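Local structure of glycoside Hydrolase (Bacteroides uniformis, 5TA0) at residues Thr220-Ala230 with Gln266-Met275; Asp305-Ile313 with Lys529-Lys537. The protein probably hydrolyses agarose-derived galactans, binding neoagarooctaose in an engineered variant form. All coordinates share one frame; numbering follows the deposited sequence.

Contact 1 of 2, residues Thr220-Ala230 with Gln266-Met275; sequences TKLFEFHSTIA and QFIDIAGKDM. With SO4 (sulfate ion), chain G.
Phe267 pushes its side chain onto Phe223 and His226, making an aromatic cluster between two outer helices of the alpha/beta barrel. The helices cross at -39°, axes 8.8 Å apart at closest approach. Packing is tightest on the buried side. Phe267 CB sits over the centre of the Phe223 ring, 3.7 Å from its centroid, a CH-pi contact. The same phenyl group turns its edge to both neighbours: its plane is tilted 60° from that of Phe223 in an offset edge-to-face pair, and 78° from the imidazole, where CE1 stands over the rim of the face. With CG opposite its own backbone N, Phe267 is directed into the gap between them. A 2.9 Å bond from His226 ND1 to Leu222 O, lying in the ring plane, fixes the imidazole's rotation, and Tyr245 of the neighbouring barrel strand meets both phenylalanines. At the N-terminal end Ile270 CD1 packs on Thr220 CB; at the opposite end the contact turns polar and more open, a water donating to both Ser227 OG and Ile270 O. Asp274 OD2 is gripped twice: Lys273 NZ meets it from above the carboxylate plane, and Ser227 OG lies 2.7 Å from Asp274 OD2 on the anti side.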
loop_
_atom_site.group_PDB
_atom_site.type_symbol
_atom_site.label_atom_id
_atom_site.label_comp_id
_atom_site.label_asym_id
_atom_site.label_seq_id
_atom_site.Cartn_x
_atom_site.Cartn_y
_atom_site.Cartn_z
ATOM N N THR A 220 -24.159 -4.517 1.696
ATOM C CA THR A 220 -23.862 -5.869 2.130
ATOM C C THR A 220 -24.013 -6.925 1.018
ATOM O O THR A 220 -23.355 -7.971 1.055
ATOM C CB THR A 220 -24.611 -6.273 3.402
ATOM O OG1 THR A 220 -26.018 -6.298 3.188
ATOM C CG2 THR A 220 -24.301 -5.341 4.550
ATOM N N LYS A 221 -24.871 -6.666 0.034
ATOM C CA LYS A 221 -24.970 -7.549 -1.116
ATOM C C LYS A 221 -23.621 -7.664 -1.845
ATOM O O LYS A 221 -23.255 -8.750 -2.292
ATOM C CB LYS A 221 -26.056 -7.051 -2.060
ATOM C CG LYS A 221 -26.403 -7.983 -3.200
ATOM C CD LYS A 221 -27.471 -7.357 -4.094
ATOM C CE LYS A 221 -28.083 -8.351 -5.043
ATOM N NZ LYS A 221 -28.848 -7.672 -6.139
ATOM N N LEU A 222 -22.906 -6.556 -1.979
ATOM C CA LEU A 222 -21.571 -6.580 -2.571
ATOM C C LEU A 222 -20.619 -7.442 -1.742
ATOM O O LEU A 222 -19.806 -8.211 -2.277
ATOM C CB LEU A 222 -21.022 -5.171 -2.685
ATOM C CG LEU A 222 -19.516 -5.111 -2.910
ATOM C CD1 LEU A 222 -19.177 -5.441 -4.355
ATOM C CD2 LEU A 222 -19.012 -3.745 -2.504
ATOM N N PHE A 223 -20.735 -7.353 -0.418
ATOM C CA PHE A 223 -19.888 -8.206 0.430
ATOM C C PHE A 223 -20.204 -9.693 0.260
ATOM O O PHE A 223 -19.284 -10.524 0.156
ATOM C CB PHE A 223 -19.954 -7.713 1.884
ATOM C CG PHE A 223 -19.540 -6.291 2.059
ATOM C CD1 PHE A 223 -18.625 -5.673 1.195
ATOM C CD2 PHE A 223 -20.056 -5.523 3.100
ATOM C CE1 PHE A 223 -18.245 -4.373 1.373
ATOM C CE2 PHE A 223 -19.671 -4.213 3.284
ATOM C CZ PHE A 223 -18.758 -3.627 2.412
ATOM N N GLU A 224 -21.507 -10.034 0.227
ATOM C CA GLU A 224 -21.947 -11.413 -0.034
ATOM C C GLU A 224 -21.376 -11.883 -1.370
ATOM O O GLU A 224 -20.865 -12.999 -1.468
ATOM C CB GLU A 224 -23.497 -11.571 -0.065
ATOM C CG GLU A 224 -24.208 -11.627 1.297
ATOM C CD GLU A 224 -25.739 -11.811 1.246
ATOM O OE1 GLU A 224 -26.269 -12.353 0.252
ATOM O OE2 GLU A 224 -26.367 -11.348 2.207
ATOM N N PHE A 225 -21.469 -11.022 -2.392
ATOM C CA PHE A 225 -20.927 -11.309 -3.731
ATOM C C PHE A 225 -19.472 -11.775 -3.669
ATOM O O PHE A 225 -19.090 -12.684 -4.389
ATOM C CB PHE A 225 -21.116 -10.043 -4.570
ATOM C CG PHE A 225 -20.472 -10.023 -5.933
ATOM C CD1 PHE A 225 -21.159 -10.504 -7.035
ATOM C CD2 PHE A 225 -19.263 -9.387 -6.145
ATOM C CE1 PHE A 225 -20.613 -10.420 -8.299
ATOM C CE2 PHE A 225 -18.734 -9.288 -7.410
ATOM C CZ PHE A 225 -19.409 -9.799 -8.489
ATOM N N HIS A 226 -18.670 -11.191 -2.793
ATOM C CA HIS A 226 -17.286 -11.606 -2.671
ATOM C C HIS A 226 -17.135 -13.082 -2.268
ATOM O O HIS A 226 -16.285 -13.778 -2.807
ATOM C CB HIS A 226 -16.512 -10.724 -1.685
ATOM C CG HIS A 226 -16.047 -9.429 -2.279
ATOM N ND1 HIS A 226 -16.886 -8.395 -2.616
ATOM C CD2 HIS A 226 -14.805 -9.017 -2.621
ATOM C CE1 HIS A 226 -16.183 -7.409 -3.149
ATOM N NE2 HIS A 226 -14.912 -7.750 -3.143
ATOM N N SER A 227 -17.933 -13.558 -1.323
ATOM C CA SER A 227 -17.870 -14.984 -0.947
ATOM C C SER A 227 -18.230 -15.873 -2.129
ATOM O O SER A 227 -17.581 -16.878 -2.378
ATOM C CB SER A 227 -18.810 -15.267 0.206
ATOM O OG SER A 227 -18.382 -14.599 1.391
ATOM N N THR A 228 -19.255 -15.468 -2.878
ATOM C CA THR A 228 -19.678 -16.256 -4.032
ATOM C C THR A 228 -18.609 -16.269 -5.123
ATOM O O THR A 228 -18.319 -17.317 -5.710
ATOM C CB THR A 228 -21.023 -15.741 -4.524
ATOM O OG1 THR A 228 -21.986 -15.956 -3.464
ATOM C CG2 THR A 228 -21.488 -16.472 -5.801
ATOM N N ILE A 229 -17.982 -15.124 -5.392
ATOM C CA ILE A 229 -16.904 -15.087 -6.375
ATOM C C ILE A 229 -15.735 -15.980 -5.946
ATOM O O ILE A 229 -15.214 -16.755 -6.750
ATOM C CB ILE A 229 -16.410 -13.655 -6.686
ATOM C CG1 ILE A 229 -17.547 -12.781 -7.237
ATOM C CG2 ILE A 229 -15.246 -13.687 -7.664
ATOM C CD1 ILE A 229 -18.261 -13.279 -8.473
ATOM N N ALA A 230 -15.336 -15.887 -4.682
ATOM C CA ALA A 230 -14.228 -16.692 -4.198
ATOM C C ALA A 230 -14.525 -18.178 -4.405
ATOM O O ALA A 230 -13.650 -18.944 -4.866
ATOM C CB ALA A 230 -13.936 -16.377 -2.742
ATOM N N GLN A 266 -18.769 -4.782 8.283
ATOM C CA GLN A 266 -19.650 -5.745 7.644
ATOM C C GLN A 266 -18.934 -6.662 6.685
ATOM O O GLN A 266 -19.278 -7.843 6.598
ATOM C CB GLN A 266 -20.808 -5.038 6.910
ATOM C CG GLN A 266 -21.691 -4.147 7.774
ATOM C CD GLN A 266 -22.286 -4.858 8.969
ATOM O OE1 GLN A 266 -22.673 -6.026 8.894
ATOM N NE2 GLN A 266 -22.315 -4.169 10.093
ATOM N N PHE A 267 -17.953 -6.141 5.934
ATOM C CA PHE A 267 -17.216 -6.994 5.024
ATOM C C PHE A 267 -16.444 -8.090 5.785
ATOM O O PHE A 267 -16.489 -9.261 5.423
ATOM C CB PHE A 267 -16.254 -6.183 4.170
ATOM C CG PHE A 267 -15.442 -7.013 3.215
ATOM C CD1 PHE A 267 -16.026 -7.706 2.175
ATOM C CD2 PHE A 267 -14.065 -7.089 3.346
ATOM C CE1 PHE A 267 -15.270 -8.440 1.271
ATOM C CE2 PHE A 267 -13.309 -7.844 2.465
ATOM C CZ PHE A 267 -13.895 -8.514 1.433
ATOM N N ILE A 268 -15.806 -7.707 6.895
ATOM C CA ILE A 268 -15.121 -8.687 7.719
ATOM C C ILE A 268 -16.134 -9.694 8.267
ATOM O O ILE A 268 -15.859 -10.902 8.234
ATOM C CB ILE A 268 -14.297 -7.983 8.825
ATOM C CG1 ILE A 268 -13.109 -7.239 8.171
ATOM C CG2 ILE A 268 -13.849 -8.944 9.911
ATOM C CD1 ILE A 268 -12.387 -6.263 9.082
ATOM N N ASP A 269 -17.285 -9.208 8.754
ATOM C CA ASP A 269 -18.286 -10.112 9.330
ATOM C C ASP A 269 -18.892 -11.076 8.316
ATOM O O ASP A 269 -19.184 -12.212 8.647
ATOM C CB ASP A 269 -19.425 -9.316 9.956
ATOM C CG ASP A 269 -19.041 -8.598 11.232
ATOM O OD1 ASP A 269 -17.932 -8.804 11.780
ATOM O OD2 ASP A 269 -19.855 -7.780 11.701
ATOM N N ILE A 270 -19.076 -10.615 7.088
ATOM C CA ILE A 270 -19.770 -11.399 6.052
ATOM C C ILE A 270 -18.839 -12.295 5.258
ATOM O O ILE A 270 -19.117 -13.489 5.082
ATOM C CB ILE A 270 -20.526 -10.461 5.101
ATOM C CG1 ILE A 270 -21.693 -9.806 5.841
ATOM C CG2 ILE A 270 -21.055 -11.189 3.868
ATOM C CD1 ILE A 270 -22.205 -8.571 5.108
ATOM N N ALA A 271 -17.733 -11.721 4.772
ATOM C CA ALA A 271 -16.874 -12.387 3.792
ATOM C C ALA A 271 -15.457 -12.609 4.323
ATOM O O ALA A 271 -14.678 -13.273 3.645
ATOM C CB ALA A 271 -16.834 -11.558 2.523
ATOM N N GLY A 272 -15.096 -12.060 5.479
ATOM C CA GLY A 272 -13.707 -12.137 5.921
ATOM C C GLY A 272 -13.122 -13.532 5.965
ATOM O O GLY A 272 -11.998 -13.768 5.541
ATOM N N LYS A 273 -13.900 -14.464 6.479
ATOM C CA LYS A 273 -13.476 -15.857 6.571
ATOM C C LYS A 273 -13.231 -16.513 5.219
ATOM O O LYS A 273 -12.535 -17.524 5.161
ATOM C CB LYS A 273 -14.508 -16.687 7.370
ATOM C CG LYS A 273 -15.843 -16.884 6.664
ATOM C CD LYS A 273 -16.928 -17.554 7.512
ATOM C CE LYS A 273 -18.144 -17.942 6.669
ATOM N NZ LYS A 273 -18.629 -16.896 5.705
ATOM N N ASP A 274 -13.822 -15.970 4.156
ATOM C CA ASP A 274 -13.691 -16.522 2.817
ATOM C C ASP A 274 -12.591 -15.868 1.990
ATOM O O ASP A 274 -12.273 -16.355 0.912
ATOM C CB ASP A 274 -15.037 -16.389 2.084
ATOM C CG ASP A 274 -16.164 -17.094 2.808
ATOM O OD1 ASP A 274 -15.949 -18.228 3.307
ATOM O OD2 ASP A 274 -17.260 -16.498 2.882
ATOM N N MET A 275 -12.013 -14.781 2.480
ATOM C CA MET A 275 -10.957 -14.070 1.764
ATOM C C MET A 275 -9.591 -14.594 2.194
ATOM O O MET A 275 -9.315 -14.748 3.395
ATOM C CB MET A 275 -11.032 -12.584 2.044
ATOM C CG MET A 275 -12.317 -11.878 1.563
ATOM S SD MET A 275 -12.653 -11.941 -0.220
ATOM C CE MET A 275 -13.710 -13.393 -0.318
HETATM S S SO4 G . -29.564 -4.330 -5.265
HETATM O O1 SO4 G . -28.152 -4.560 -5.750
HETATM O O2 SO4 G . -29.498 -3.689 -3.908
HETATM O O3 SO4 G . -30.318 -3.444 -6.212
HETATM O O4 SO4 G . -30.324 -5.615 -5.054
HETATM O O HOH W 1 -20.935 -14.509 2.696
#

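Contact 2 of 2, residues Asp305-Ile313 with Lys529-Lys537; sequences DMIEQYSMI and KYYATDYLK. With EDO (1,2-ethanediol), chain I.
Tyr531 lies against helix 305-313 with a different neighbour for each part of its ring. Met312 CG rests over one face, 4.1 Å from the centroid, while Glu308 OE2 comes to the edge in the ring plane and accepts a 2.7 Å bond from Tyr531 OH. Carboxylate and ring stand 81° apart, and the hydroxyl meets OE2 from well above the carboxylate plane. Lys529 NZ takes the same oxygen from the syn side and also bridges to Asp305 OD1 at 2.8 Å, its extended chain crossing Glu308 nearly at a right angle. A phenylalanine in place of Tyr531 removes the hydroxyl, and Glu308 OE2, left to Lys529, would probably be less firmly oriented. Gln309, bent at chi2, slides past the tyrosine with its amide 87° to the ring; OE1 accepts from Ala532 N at 3.0 Å, in the carbonyl plane on a lone pair. Farther along, the Tyr535 and Tyr310 rings are near parallel (26°) yet slid apart, and Tyr310 CD2 approaches Tyr535 CZ to 3.4 Å. Ile313 CD1 and Met306 CE fill in beside Tyr535. Arg360 bridges to both Asp305 and Glu308, and Arg563 to Asp305. The helix thereby joins the barrel to strand 523-538 of the C-terminal beta region, whose neighbour 631-642 touches Gln309 through Thr634 and Thr636, while Trp260 of helix 258-262 holds Tyr535 OH.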
loop_
_atom_site.group_PDB
_atom_site.type_symbol
_atom_site.label_atom_id
_atom_site.label_comp_id
_atom_site.label_asym_id
_atom_site.label_seq_id
_atom_site.Cartn_x
_atom_site.Cartn_y
_atom_site.Cartn_z
ATOM N N ASP A 305 -4.461 -0.162 11.390
ATOM C CA ASP A 305 -4.684 -0.719 12.740
ATOM C C ASP A 305 -6.123 -1.170 12.972
ATOM O O ASP A 305 -6.348 -2.175 13.648
ATOM C CB ASP A 305 -4.276 0.274 13.848
ATOM C CG ASP A 305 -2.765 0.306 14.123
ATOM O OD1 ASP A 305 -1.982 -0.326 13.381
ATOM O OD2 ASP A 305 -2.370 1.018 15.076
ATOM N N MET A 306 -7.099 -0.452 12.428
ATOM C CA MET A 306 -8.475 -0.818 12.649
ATOM C C MET A 306 -8.862 -2.096 11.922
ATOM O O MET A 306 -9.529 -2.961 12.479
ATOM C CB MET A 306 -9.377 0.346 12.237
ATOM C CG MET A 306 -10.766 0.246 12.811
ATOM S SD MET A 306 -11.616 1.843 12.872
ATOM C CE MET A 306 -12.953 1.443 14.004
ATOM N N ILE A 307 -8.391 -2.234 10.678
ATOM C CA ILE A 307 -8.608 -3.485 9.940
ATOM C C ILE A 307 -7.998 -4.656 10.735
ATOM O O ILE A 307 -8.650 -5.677 10.960
ATOM C CB ILE A 307 -8.029 -3.431 8.521
ATOM C CG1 ILE A 307 -8.791 -2.409 7.661
ATOM C CG2 ILE A 307 -8.079 -4.788 7.872
ATOM C CD1 ILE A 307 -8.129 -2.162 6.318
ATOM N N GLU A 308 -6.751 -4.501 11.178
ATOM C CA GLU A 308 -6.082 -5.588 11.910
ATOM C C GLU A 308 -6.781 -5.906 13.228
ATOM O O GLU A 308 -7.001 -7.080 13.529
ATOM C CB GLU A 308 -4.641 -5.221 12.201
ATOM C CG GLU A 308 -3.761 -5.155 10.967
ATOM C CD GLU A 308 -2.372 -4.597 11.238
ATOM O OE1 GLU A 308 -1.627 -4.391 10.234
ATOM O OE2 GLU A 308 -2.014 -4.295 12.407
ATOM N N GLN A 309 -7.112 -4.867 14.001
ATOM C CA GLN A 309 -7.711 -5.105 15.314
ATOM C C GLN A 309 -9.079 -5.766 15.217
ATOM O O GLN A 309 -9.377 -6.694 15.987
ATOM C CB GLN A 309 -7.825 -3.792 16.089
ATOM C CG GLN A 309 -8.583 -3.874 17.423
ATOM C CD GLN A 309 -7.829 -4.636 18.494
ATOM O OE1 GLN A 309 -6.920 -4.114 19.129
ATOM N NE2 GLN A 309 -8.208 -5.876 18.692
ATOM N N TYR A 310 -9.919 -5.300 14.284
ATOM C CA TYR A 310 -11.242 -5.922 14.153
ATOM C C TYR A 310 -11.148 -7.324 13.559
ATOM O O TYR A 310 -11.895 -8.236 13.962
ATOM C CB TYR A 310 -12.275 -5.043 13.450
ATOM C CG TYR A 310 -13.641 -5.643 13.545
ATOM C CD1 TYR A 310 -14.285 -6.167 12.431
ATOM C CD2 TYR A 310 -14.253 -5.805 14.773
ATOM C CE1 TYR A 310 -15.517 -6.791 12.533
ATOM C CE2 TYR A 310 -15.484 -6.398 14.894
ATOM C CZ TYR A 310 -16.117 -6.898 13.784
ATOM O OH TYR A 310 -17.337 -7.515 13.895
ATOM N N SER A 311 -10.201 -7.546 12.635
ATOM C CA SER A 311 -9.938 -8.898 12.169
ATOM C C SER A 311 -9.568 -9.829 13.323
ATOM O O SER A 311 -10.058 -10.947 13.403
ATOM C CB SER A 311 -8.856 -8.891 11.098
ATOM O OG SER A 311 -9.245 -8.124 9.967
ATOM N N MET A 312 -8.719 -9.344 14.224
ATOM C CA MET A 312 -8.413 -10.163 15.408
ATOM C C MET A 312 -9.653 -10.471 16.234
ATOM O O MET A 312 -9.890 -11.609 16.594
ATOM C CB MET A 312 -7.362 -9.464 16.280
ATOM C CG MET A 312 -5.964 -9.566 15.699
ATOM S SD MET A 312 -5.237 -11.224 15.694
ATOM C CE MET A 312 -5.070 -11.478 17.459
ATOM N N ILE A 313 -10.469 -9.465 16.507
ATOM C CA ILE A 313 -11.659 -9.676 17.348
ATOM C C ILE A 313 -12.634 -10.672 16.693
ATOM O O ILE A 313 -13.077 -11.626 17.319
ATOM C CB ILE A 313 -12.362 -8.341 17.647
ATOM C CG1 ILE A 313 -11.520 -7.500 18.616
ATOM C CG2 ILE A 313 -13.793 -8.536 18.189
ATOM C CD1 ILE A 313 -11.878 -6.048 18.661
ATOM N N LYS A 529 3.713 -7.211 17.637
ATOM C CA LYS A 529 2.558 -6.317 17.775
ATOM C C LYS A 529 1.409 -7.062 18.432
ATOM O O LYS A 529 1.050 -8.177 18.005
ATOM C CB LYS A 529 2.155 -5.787 16.413
ATOM C CG LYS A 529 1.101 -4.720 16.463
ATOM C CD LYS A 529 0.935 -4.108 15.093
ATOM C CE LYS A 529 -0.083 -2.991 15.093
ATOM N NZ LYS A 529 -0.073 -2.334 13.761
ATOM N N TYR A 530 0.833 -6.446 19.464
ATOM C CA TYR A 530 -0.228 -7.048 20.267
ATOM C C TYR A 530 -1.497 -6.220 20.171
ATOM O O TYR A 530 -1.437 -4.993 20.093
ATOM C CB TYR A 530 0.214 -7.191 21.717
ATOM C CG TYR A 530 1.337 -8.166 21.927
ATOM C CD1 TYR A 530 1.087 -9.516 22.128
ATOM C CD2 TYR A 530 2.658 -7.745 21.931
ATOM C CE1 TYR A 530 2.121 -10.431 22.298
ATOM C CE2 TYR A 530 3.699 -8.654 22.137
ATOM C CZ TYR A 530 3.426 -9.988 22.300
ATOM O OH TYR A 530 4.454 -10.890 22.515
ATOM N N TYR A 531 -2.631 -6.912 20.182
ATOM C CA TYR A 531 -3.936 -6.286 20.018
ATOM C C TYR A 531 -4.711 -6.342 21.324
ATOM O O TYR A 531 -4.462 -7.200 22.160
ATOM C CB TYR A 531 -4.692 -6.991 18.884
ATOM C CG TYR A 531 -3.947 -6.849 17.587
ATOM C CD1 TYR A 531 -4.140 -5.744 16.773
ATOM C CD2 TYR A 531 -2.997 -7.781 17.216
ATOM C CE1 TYR A 531 -3.394 -5.565 15.605
ATOM C CE2 TYR A 531 -2.261 -7.632 16.045
ATOM C CZ TYR A 531 -2.477 -6.521 15.246
ATOM O OH TYR A 531 -1.720 -6.334 14.093
ATOM N N ALA A 532 -5.632 -5.421 21.495
ATOM C CA ALA A 532 -6.501 -5.391 22.677
ATOM C C ALA A 532 -7.664 -6.367 22.525
ATOM O O ALA A 532 -7.979 -6.876 21.439
ATOM C CB ALA A 532 -7.020 -3.987 22.898
ATOM N N THR A 533 -8.352 -6.622 23.636
ATOM C CA THR A 533 -9.504 -7.486 23.618
ATOM C C THR A 533 -10.745 -6.858 22.997
ATOM O O THR A 533 -11.652 -7.566 22.632
ATOM C CB THR A 533 -9.897 -7.966 25.024
ATOM O OG1 THR A 533 -10.237 -6.836 25.835
ATOM C CG2 THR A 533 -8.732 -8.732 25.694
ATOM N N ASP A 534 -10.779 -5.532 22.894
ATOM C CA ASP A 534 -11.944 -4.819 22.380
ATOM C C ASP A 534 -11.464 -3.563 21.656
ATOM O O ASP A 534 -10.275 -3.261 21.649
ATOM C CB ASP A 534 -12.881 -4.458 23.552
ATOM C CG ASP A 534 -14.331 -4.331 23.157
ATOM O OD1 ASP A 534 -14.670 -4.249 21.960
ATOM O OD2 ASP A 534 -15.162 -4.330 24.106
ATOM N N TYR A 535 -12.399 -2.810 21.083
ATOM C CA TYR A 535 -12.067 -1.668 20.252
ATOM C C TYR A 535 -13.264 -0.714 20.171
ATOM O O TYR A 535 -14.326 -1.019 20.716
ATOM C CB TYR A 535 -11.616 -2.165 18.855
ATOM C CG TYR A 535 -12.719 -2.361 17.840
ATOM C CD1 TYR A 535 -12.600 -1.845 16.539
ATOM C CD2 TYR A 535 -13.889 -3.058 18.169
ATOM C CE1 TYR A 535 -13.634 -1.990 15.619
ATOM C CE2 TYR A 535 -14.913 -3.224 17.250
ATOM C CZ TYR A 535 -14.777 -2.678 15.966
ATOM O OH TYR A 535 -15.810 -2.829 15.053
ATOM N N LEU A 536 -13.058 0.431 19.530
ATOM C CA LEU A 536 -14.141 1.351 19.110
ATOM C C LEU A 536 -15.063 1.772 20.258
ATOM O O LEU A 536 -16.218 1.334 20.342
ATOM C CB LEU A 536 -14.928 0.757 17.929
ATOM C CG LEU A 536 -15.904 1.731 17.223
ATOM C CD1 LEU A 536 -15.247 3.031 16.798
ATOM C CD2 LEU A 536 -16.517 1.015 16.035
ATOM N N LYS A 537 -14.531 2.615 21.131
ATOM C CA LYS A 537 -15.259 3.060 22.331
ATOM C C LYS A 537 -15.504 4.566 22.256
ATOM O O LYS A 537 -14.616 5.340 21.908
ATOM C CB LYS A 537 -14.472 2.702 23.589
ATOM C CG LYS A 537 -14.211 1.210 23.788
ATOM C CD LYS A 537 -15.492 0.394 23.875
ATOM C CE LYS A 537 -15.234 -1.094 24.062
ATOM N NZ LYS A 537 -16.505 -1.868 23.966
HETATM C C1 EDO I . -11.350 -11.265 21.655
HETATM O O1 EDO I . -10.883 -10.004 21.181
HETATM C C2 EDO I . -10.210 -11.960 22.370
HETATM O O2 EDO I . -9.597 -11.065 23.297
HETATM O O HOH W 2 -8.315 -1.855 20.167
#

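In the fold
Both contacts lie some 20 Å from the centre of the chain and are partly buried, but they join different things. Contact 1 stays within the barrel, pairing helices 219-236 and 264-271; contact 2 ties helix 298-315 to a strand of the accessory beta region, 216 residues apart at the closest ends. Their chemistry follows suit: ring edges and faces dominate the helix pair, with polar groups at one end, whereas the interdomain seam combines buried carboxylates paired with a partly exposed lysine, a glutamine-to-backbone link and tyrosines, covering 649 Å² against 535 Å². The two meet where Asp269 OD1 probably bonds to Tyr310 OH and Ile268 packs on Tyr310 and Ser311, so helix 264-271 touches both helix 219-236 and helix 298-315.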